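Local coordinates for periplasmic oligopeptide-binding protein (Burkholderia pseudomallei, PDB 3ZS6) that probably binds oligopeptides in the periplasm and delivers them to an ABC transporter for uptake into the cell, at residues G46-H58 / T63-S75. Numbering follows the deposited sequence.
Sequences GAVVPGVAQAWEH and TWIFKLRRDAKWS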
ATOM      1  N   GLY A  46      -0.459 -14.517  -6.734  1.00 17.04           N
ATOM      2  CA  GLY A  46       0.492 -13.792  -5.910  1.00 17.43           C
ATOM      3  C   GLY A  46       1.934 -14.085  -6.299  1.00 22.36           C
ATOM      4  O   GLY A  46       2.868 -13.549  -5.702  1.00 19.65           O
ATOM      5  N   ALA A  47       2.118 -14.935  -7.306  1.00 19.15           N
ATOM      6  CA  ALA A  47       3.459 -15.271  -7.786  1.00 18.31           C
ATOM      7  C   ALA A  47       4.081 -14.138  -8.613  1.00 17.33           C
ATOM      8  O   ALA A  47       3.381 -13.403  -9.320  1.00 12.83           O
ATOM      9  CB  ALA A  47       3.428 -16.567  -8.593  1.00 20.68           C
ATOM     10  N   VAL A  48       5.399 -13.993  -8.501  1.00 15.19           N
ATOM     11  CA  VAL A  48       6.138 -13.036  -9.312  1.00 18.67           C
ATOM     12  C   VAL A  48       6.420 -13.675 -10.666  1.00 20.15           C
ATOM     13  O   VAL A  48       7.106 -14.685 -10.730  1.00 27.78           O
ATOM     14  CB  VAL A  48       7.483 -12.655  -8.653  1.00 20.25           C
ATOM     15  CG1 VAL A  48       8.159 -11.544  -9.436  1.00 18.01           C
ATOM     16  CG2 VAL A  48       7.267 -12.223  -7.215  1.00 19.61           C
ATOM     17  N   VAL A  49       5.885 -13.097 -11.741  1.00 15.95           N
ATOM     18  CA  VAL A  49       6.063 -13.668 -13.084  1.00 17.97           C
ATOM     19  C   VAL A  49       6.652 -12.642 -14.052  1.00 17.33           C
ATOM     20  O   VAL A  49       6.649 -11.445 -13.767  1.00 18.28           O
ATOM     21  CB  VAL A  49       4.727 -14.187 -13.675  1.00 16.84           C
ATOM     22  CG1 VAL A  49       4.123 -15.277 -12.789  1.00 19.64           C
ATOM     23  CG2 VAL A  49       3.744 -13.036 -13.866  1.00 14.38           C
ATOM     24  N   PRO A  50       7.157 -13.112 -15.208  1.00 19.57           N
ATOM     25  CA  PRO A  50       7.754 -12.219 -16.214  1.00 17.92           C
ATOM     26  C   PRO A  50       6.816 -11.102 -16.663  1.00 19.79           C
ATOM     27  O   PRO A  50       5.648 -11.361 -16.963  1.00 18.42           O
ATOM     28  CB  PRO A  50       8.043 -13.158 -17.395  1.00 23.66           C
ATOM     29  CG  PRO A  50       8.240 -14.506 -16.758  1.00 24.22           C
ATOM     30  CD  PRO A  50       7.261 -14.532 -15.597  1.00 25.51           C
ATOM     31  N   GLY A  51       7.328  -9.874 -16.683  1.00 16.28           N
ATOM     32  CA  GLY A  51       6.623  -8.740 -17.263  1.00 15.89           C
ATOM     33  C   GLY A  51       7.298  -8.374 -18.579  1.00 18.48           C
ATOM     34  O   GLY A  51       7.305  -9.171 -19.523  1.00 17.30           O
ATOM     35  N   VAL A  52       7.887  -7.183 -18.639  1.00 17.85           N
ATOM     36  CA  VAL A  52       8.712  -6.807 -19.789  1.00 15.67           C
ATOM     37  C   VAL A  52       9.973  -7.670 -19.814  1.00 19.30           C
ATOM     38  O   VAL A  52      10.468  -8.044 -20.887  1.00 23.47           O
ATOM     39  CB  VAL A  52       9.091  -5.300 -19.767  1.00 17.19           C
ATOM     40  CG1 VAL A  52       9.970  -4.953 -20.965  1.00 14.78           C
ATOM     41  CG2 VAL A  52       7.818  -4.409 -19.735  1.00 10.97           C
ATOM     42  N   ALA A  53      10.479  -8.000 -18.625  1.00 13.75           N
ATOM     43  CA  ALA A  53      11.609  -8.912 -18.505  1.00 17.91           C
ATOM     44  C   ALA A  53      11.135 -10.359 -18.666  1.00 18.98           C
ATOM     45  O   ALA A  53      10.234 -10.808 -17.959  1.00 19.12           O
ATOM     46  CB  ALA A  53      12.325  -8.720 -17.158  1.00 12.88           C
ATOM     47  N   GLN A  54      11.737 -11.088 -19.598  1.00 20.47           N
ATOM     48  CA  GLN A  54      11.374 -12.486 -19.781  1.00 16.93           C
ATOM     49  C   GLN A  54      12.134 -13.367 -18.787  1.00 18.97           C
ATOM     50  O   GLN A  54      11.729 -14.493 -18.504  1.00 23.43           O
ATOM     51  CB  GLN A  54      11.608 -12.940 -21.227  1.00 21.92           C
ATOM     52  CG  GLN A  54      13.046 -12.843 -21.696  1.00 33.50           C
ATOM     53  CD  GLN A  54      13.233 -13.361 -23.110  1.00 45.90           C
ATOM     54  OE1 GLN A  54      12.475 -13.015 -24.019  1.00 43.67           O
ATOM     55  NE2 GLN A  54      14.240 -14.209 -23.299  1.00 50.54           N
ATOM     56  N   ALA A  55      13.222 -12.837 -18.237  1.00 18.00           N
ATOM     57  CA  ALA A  55      14.045 -13.593 -17.300  1.00 20.46           C
ATOM     58  C   ALA A  55      14.928 -12.671 -16.470  1.00 20.13           C
ATOM     59  O   ALA A  55      15.191 -11.535 -16.856  1.00 20.14           O
ATOM     60  CB  ALA A  55      14.904 -14.622 -18.053  1.00 25.67           C
ATOM     61  N   TRP A  56      15.377 -13.161 -15.320  1.00 24.84           N
ATOM     62  CA  TRP A  56      16.307 -12.403 -14.492  1.00 26.24           C
ATOM     63  C   TRP A  56      17.193 -13.332 -13.682  1.00 23.42           C
ATOM     64  O   TRP A  56      16.879 -14.510 -13.499  1.00 17.85           O
ATOM     65  CB  TRP A  56      15.571 -11.427 -13.568  1.00 19.28           C
ATOM     66  CG  TRP A  56      14.461 -12.049 -12.788  1.00 20.63           C
ATOM     67  CD1 TRP A  56      14.573 -12.808 -11.657  1.00 19.36           C
ATOM     68  CD2 TRP A  56      13.061 -11.951 -13.068  1.00 20.57           C
ATOM     69  NE1 TRP A  56      13.330 -13.196 -11.221  1.00 21.58           N
ATOM     70  CE2 TRP A  56      12.382 -12.686 -12.070  1.00 20.31           C
ATOM     71  CE3 TRP A  56      12.314 -11.328 -14.074  1.00 21.35           C
ATOM     72  CZ2 TRP A  56      10.995 -12.806 -12.045  1.00 22.34           C
ATOM     73  CZ3 TRP A  56      10.929 -11.444 -14.045  1.00 21.13           C
ATOM     74  CH2 TRP A  56      10.287 -12.178 -13.037  1.00 23.73           C
ATOM     75  N   GLU A  57      18.299 -12.787 -13.192  1.00 18.99           N
ATOM     76  CA  GLU A  57      19.289 -13.586 -12.496  1.00 19.86           C
ATOM     77  C   GLU A  57      19.996 -12.740 -11.442  1.00 24.38           C
ATOM     78  O   GLU A  57      20.376 -11.596 -11.706  1.00 24.45           O
ATOM     79  CB  GLU A  57      20.293 -14.149 -13.512  1.00 25.72           C
ATOM     80  CG  GLU A  57      21.274 -15.162 -12.948  1.00 36.57           C
ATOM     81  CD  GLU A  57      21.999 -15.947 -14.040  1.00 43.05           C
ATOM     82  OE1 GLU A  57      21.373 -16.268 -15.073  1.00 44.94           O
ATOM     83  OE2 GLU A  57      23.195 -16.246 -13.859  1.00 46.34           O
ATOM     84  N   HIS A  58      20.155 -13.310 -10.250  1.00 25.48           N
ATOM     85  CA  HIS A  58      20.887 -12.678  -9.158  1.00 26.66           C
ATOM     86  C   HIS A  58      22.377 -13.004  -9.302  1.00 27.08           C
ATOM     87  O   HIS A  58      22.875 -13.971  -8.721  1.00 24.63           O
ATOM     88  CB  HIS A  58      20.346 -13.186  -7.818  1.00 26.89           C
ATOM     89  CG  HIS A  58      20.697 -12.316  -6.654  1.00 27.81           C
ATOM     90  ND1 HIS A  58      20.378 -12.650  -5.355  1.00 30.75           N
ATOM     91  CD2 HIS A  58      21.338 -11.126  -6.591  1.00 32.98           C
ATOM     92  CE1 HIS A  58      20.810 -11.702  -4.541  1.00 33.62           C
ATOM     93  NE2 HIS A  58      21.397 -10.766  -5.267  1.00 35.30           N
ATOM     94  N   THR A  63      23.860  -7.435  -7.268  1.00 30.86           N
ATOM     95  CA  THR A  63      23.674  -7.275  -8.709  1.00 27.66           C
ATOM     96  C   THR A  63      22.599  -8.190  -9.294  1.00 29.38           C
ATOM     97  O   THR A  63      22.655  -9.409  -9.131  1.00 30.72           O
ATOM     98  CB  THR A  63      24.987  -7.530  -9.459  1.00 29.18           C
ATOM     99  OG1 THR A  63      25.993  -6.640  -8.968  1.00 30.87           O
ATOM    100  CG2 THR A  63      24.804  -7.310 -10.959  1.00 27.68           C
ATOM    101  N   TRP A  64      21.631  -7.585  -9.983  1.00 25.37           N
ATOM    102  CA  TRP A  64      20.598  -8.321 -10.716  1.00 17.09           C
ATOM    103  C   TRP A  64      20.650  -8.007 -12.213  1.00 20.12           C
ATOM    104  O   TRP A  64      20.884  -6.865 -12.614  1.00 28.54           O
ATOM    105  CB  TRP A  64      19.201  -7.968 -10.184  1.00 18.27           C
ATOM    106  CG  TRP A  64      18.893  -8.511  -8.816  1.00 21.53           C
ATOM    107  CD1 TRP A  64      19.192  -7.929  -7.612  1.00 21.49           C
ATOM    108  CD2 TRP A  64      18.218  -9.739  -8.513  1.00 18.48           C
ATOM    109  NE1 TRP A  64      18.749  -8.726  -6.582  1.00 22.40           N
ATOM    110  CE2 TRP A  64      18.145  -9.839  -7.107  1.00 18.90           C
ATOM    111  CE3 TRP A  64      17.673 -10.768  -9.296  1.00 18.57           C
ATOM    112  CZ2 TRP A  64      17.551 -10.927  -6.465  1.00 21.38           C
ATOM    113  CZ3 TRP A  64      17.080 -11.844  -8.660  1.00 17.39           C
ATOM    114  CH2 TRP A  64      17.021 -11.915  -7.256  1.00 25.68           C
ATOM    115  N   ILE A  65      20.423  -9.023 -13.038  1.00 21.61           N
ATOM    116  CA  ILE A  65      20.347  -8.840 -14.483  1.00 23.59           C
ATOM    117  C   ILE A  65      18.933  -9.181 -14.950  1.00 22.40           C
ATOM    118  O   ILE A  65      18.404 -10.234 -14.604  1.00 23.06           O
ATOM    119  CB  ILE A  65      21.352  -9.755 -15.225  1.00 27.72           C
ATOM    120  CG1 ILE A  65      22.790  -9.401 -14.848  1.00 30.48           C
ATOM    121  CG2 ILE A  65      21.171  -9.649 -16.738  1.00 25.90           C
ATOM    122  CD1 ILE A  65      23.261  -8.091 -15.422  1.00 34.79           C
ATOM    123  N   PHE A  66      18.325  -8.284 -15.722  1.00 18.93           N
ATOM    124  CA  PHE A  66      17.009  -8.531 -16.307  1.00 15.44           C
ATOM    125  C   PHE A  66      17.135  -8.587 -17.824  1.00 16.40           C
ATOM    126  O   PHE A  66      17.649  -7.660 -18.454  1.00 18.99           O
ATOM    127  CB  PHE A  66      16.004  -7.431 -15.908  1.00 16.85           C
ATOM    128  CG  PHE A  66      15.666  -7.413 -14.435  1.00 18.70           C
ATOM    129  CD1 PHE A  66      16.465  -6.724 -13.535  1.00 17.63           C
ATOM    130  CD2 PHE A  66      14.553  -8.083 -13.957  1.00 16.88           C
ATOM    131  CE1 PHE A  66      16.156  -6.697 -12.183  1.00 19.71           C
ATOM    132  CE2 PHE A  66      14.236  -8.065 -12.603  1.00 21.67           C
ATOM    133  CZ  PHE A  66      15.043  -7.371 -11.715  1.00 23.24           C
ATOM    134  N   LYS A  67      16.678  -9.684 -18.410  1.00 22.21           N
ATOM    135  CA  LYS A  67      16.678  -9.820 -19.861  1.00 22.69           C
ATOM    136  C   LYS A  67      15.291  -9.495 -20.374  1.00 19.34           C
ATOM    137  O   LYS A  67      14.322 -10.185 -20.051  1.00 22.44           O
ATOM    138  CB  LYS A  67      17.088 -11.235 -20.282  1.00 26.81           C
ATOM    139  CG  LYS A  67      18.579 -11.501 -20.195  1.00 40.59           C
ATOM    140  CD  LYS A  67      19.381 -10.582 -21.120  1.00 47.61           C
ATOM    141  CE  LYS A  67      19.131 -10.878 -22.598  1.00 48.92           C
ATOM    142  NZ  LYS A  67      17.752 -10.504 -23.041  1.00 50.30           N
ATOM    143  N   LEU A  68      15.193  -8.429 -21.157  1.00 19.51           N
ATOM    144  CA  LEU A  68      13.898  -7.989 -21.662  1.00 18.42           C
ATOM    145  C   LEU A  68      13.495  -8.765 -22.917  1.00 25.62           C
ATOM    146  O   LEU A  68      14.344  -9.161 -23.723  1.00 24.12           O
ATOM    147  CB  LEU A  68      13.915  -6.489 -21.958  1.00 18.00           C
ATOM    148  CG  LEU A  68      14.490  -5.559 -20.891  1.00 20.68           C
ATOM    149  CD1 LEU A  68      14.227  -4.115 -21.283  1.00 22.46           C
ATOM    150  CD2 LEU A  68      13.907  -5.861 -19.502  1.00 18.16           C
ATOM    151  N   ARG A  69      12.197  -8.999 -23.074  1.00 20.10           N
ATOM    152  CA  ARG A  69      11.697  -9.554 -24.323  1.00 24.43           C
ATOM    153  C   ARG A  69      11.841  -8.467 -25.377  1.00 27.51           C
ATOM    154  O   ARG A  69      11.939  -7.279 -25.051  1.00 25.30           O
ATOM    155  CB  ARG A  69      10.239  -9.998 -24.187  1.00 21.53           C
ATOM    156  CG  ARG A  69       9.252  -8.858 -24.029  1.00 19.50           C
ATOM    157  CD  ARG A  69       7.860  -9.372 -23.670  1.00 20.05           C
ATOM    158  NE  ARG A  69       7.825  -9.953 -22.331  1.00 16.88           N
ATOM    159  CZ  ARG A  69       7.918 -11.252 -22.067  1.00 22.01           C
ATOM    160  NH1 ARG A  69       8.052 -12.143 -23.055  1.00 21.96           N
ATOM    161  NH2 ARG A  69       7.882 -11.662 -20.808  1.00 21.61           N
ATOM    162  N   ARG A  70      11.859  -8.868 -26.639  1.00 25.27           N
ATOM    163  CA  ARG A  70      12.143  -7.939 -27.721  1.00 24.44           C
ATOM    164  C   ARG A  70      10.880  -7.339 -28.320  1.00 26.86           C
ATOM    165  O   ARG A  70      10.949  -6.443 -29.152  1.00 26.43           O
ATOM    166  CB  ARG A  70      12.954  -8.654 -28.818  1.00 29.07           C
ATOM    167  CG  ARG A  70      14.260  -9.263 -28.315  1.00 38.23           C
ATOM    168  CD  ARG A  70      14.911 -10.164 -29.358  1.00 47.14           C
ATOM    169  NE  ARG A  70      16.113  -9.568 -29.940  1.00 52.24           N
ATOM    170  CZ  ARG A  70      16.132  -8.879 -31.079  1.00 52.36           C
ATOM    171  NH1 ARG A  70      15.012  -8.691 -31.764  1.00 52.40           N
ATOM    172  NH2 ARG A  70      17.272  -8.380 -31.534  1.00 49.79           N
ATOM    173  N   ASP A  71       9.717  -7.829 -27.909  1.00 27.46           N
ATOM    174  CA  ASP A  71       8.490  -7.386 -28.561  1.00 30.40           C
ATOM    175  C   ASP A  71       7.547  -6.595 -27.651  1.00 25.70           C
ATOM    176  O   ASP A  71       6.361  -6.469 -27.940  1.00 22.18           O
ATOM    177  CB  ASP A  71       7.768  -8.570 -29.225  1.00 25.97           C
ATOM    178  CG  ASP A  71       7.340  -9.624 -28.229  1.00 28.75           C
ATOM    179  OD1 ASP A  71       7.827  -9.593 -27.079  1.00 29.55           O
ATOM    180  OD2 ASP A  71       6.506 -10.479 -28.592  1.00 30.75           O
ATOM    181  N   ALA A  72       8.078  -6.044 -26.563  1.00 23.00           N
ATOM    182  CA  ALA A  72       7.281  -5.170 -25.710  1.00 24.45           C
ATOM    183  C   ALA A  72       7.079  -3.815 -26.391  1.00 24.25           C
ATOM    184  O   ALA A  72       8.029  -3.207 -26.889  1.00 23.22           O
ATOM    185  CB  ALA A  72       7.945  -4.995 -24.351  1.00 23.86           C
ATOM    186  N   LYS A  73       5.841  -3.343 -26.414  1.00 18.08           N
ATOM    187  CA  LYS A  73       5.539  -2.092 -27.098  1.00 24.87           C
ATOM    188  C   LYS A  73       4.737  -1.110 -26.244  1.00 21.37           C
ATOM    189  O   LYS A  73       3.955  -1.509 -25.376  1.00 16.69           O
ATOM    190  CB  LYS A  73       4.782  -2.372 -28.398  1.00 34.90           C
ATOM    191  CG  LYS A  73       5.617  -3.070 -29.469  1.00 42.54           C
ATOM    192  CD  LYS A  73       4.775  -3.406 -30.688  1.00 47.82           C
ATOM    193  CE  LYS A  73       5.627  -3.975 -31.808  1.00 54.22           C
ATOM    194  NZ  LYS A  73       6.445  -5.134 -31.351  1.00 56.94           N
ATOM    195  N   TRP A  74       4.959   0.176 -26.503  1.00 19.53           N
ATOM    196  CA  TRP A  74       4.124   1.245 -25.983  1.00 21.87           C
ATOM    197  C   TRP A  74       2.804   1.268 -26.750  1.00 26.42           C
ATOM    198  O   TRP A  74       2.674   0.631 -27.803  1.00 22.03           O
ATOM    199  CB  TRP A  74       4.836   2.591 -26.145  1.00 19.64           C
ATOM    200  CG  TRP A  74       6.032   2.740 -25.254  1.00 18.20           C
ATOM    201  CD1 TRP A  74       7.346   2.675 -25.619  1.00 20.52           C
ATOM    202  CD2 TRP A  74       6.018   2.975 -23.839  1.00 14.95           C
ATOM    203  NE1 TRP A  74       8.152   2.859 -24.518  1.00 24.51           N
ATOM    204  CE2 TRP A  74       7.360   3.048 -23.414  1.00 20.34           C
ATOM    205  CE3 TRP A  74       4.998   3.139 -22.893  1.00 13.58           C
ATOM    206  CZ2 TRP A  74       7.711   3.274 -22.079  1.00 19.02           C
ATOM    207  CZ3 TRP A  74       5.348   3.361 -21.572  1.00 20.26           C
ATOM    208  CH2 TRP A  74       6.695   3.425 -21.177  1.00 18.60           C
ATOM    209  N   SER A  75       1.833   2.013 -26.232  1.00 22.13           N
ATOM    210  CA  SER A  75       0.512   2.077 -26.851  1.00 20.21           C
ATOM    211  C   SER A  75       0.514   2.833 -28.179  1.00 24.19           C
ATOM    212  O   SER A  75      -0.446   2.748 -28.946  1.00 28.09           O
ATOM    213  CB  SER A  75      -0.494   2.716 -25.891  1.00 21.83           C
ATOM    214  OG  SER A  75      -0.047   3.997 -25.477  1.00 21.55           O
TER
HETATM  215  O   HOH W   1      20.651  -7.508  -4.713  1.00 25.66           O
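Arg69 takes hold of the chain at Gly51 with two nitrogens of its guanidinium group: NE lies 3.0 Å and NH2 2.9 Å from Gly51 O, and the oxygen sits in the plane of the group. This grip lies at the open end of the antiparallel beta hairpin of strands 48-60 and 63-68, part of a five-stranded sheet in this solute-binding protein. The backbone N of Arg69 also donates to Val52 O in a nearly straight bond, so one residue fastens two successive carbonyls just before the chain turns its corner at Gln54. Arginine suits this place because its flat guanidinium offers two N-H groups on one edge to a single oxygen; the bend at chi3 helps turn that edge toward Gly51. Gln54 CB lies over one face of the group, and Trp201 adds a cation-pi contact.

A classic beta bulge interrupts the pairing, shifting the register by one between Ala53 and Ala55: Gln54 and Ala55 both face Lys67, whose O receives a 2.8 Å bond from Gln54 N and a weak one from Ala55 N. Regular pairing then follows, Ala55 O accepting from Lys67 N, and Glu57 and Ile65 exchanging two bonds.

Glu57, Ile65 and Lys67 share one face, where the long lysine chain lets NZ reach Tyr132 O. The other carries the aromatic residues, with helix 145-148 against Trp56, Trp64 and Phe66. Here Trp56 CB comes 3.5 Å from Phe66 CD2, and the indole meets the phenyl ring obliquely, their planes 51° apart. Ala53 is small enough to put its CB at the edge of the same phenyl ring.

Near the turn, the flat rings of His58 and Trp64 can lie nearly parallel (5°) in an offset stack. His58 CB sits over the Trp64 six-membered ring in a CH-pi contact, and chi1 of -162° carries the imidazole across the same face, NE2 bonding to Pro61 O and CG resting 3.4 Å from Trp64 CZ2.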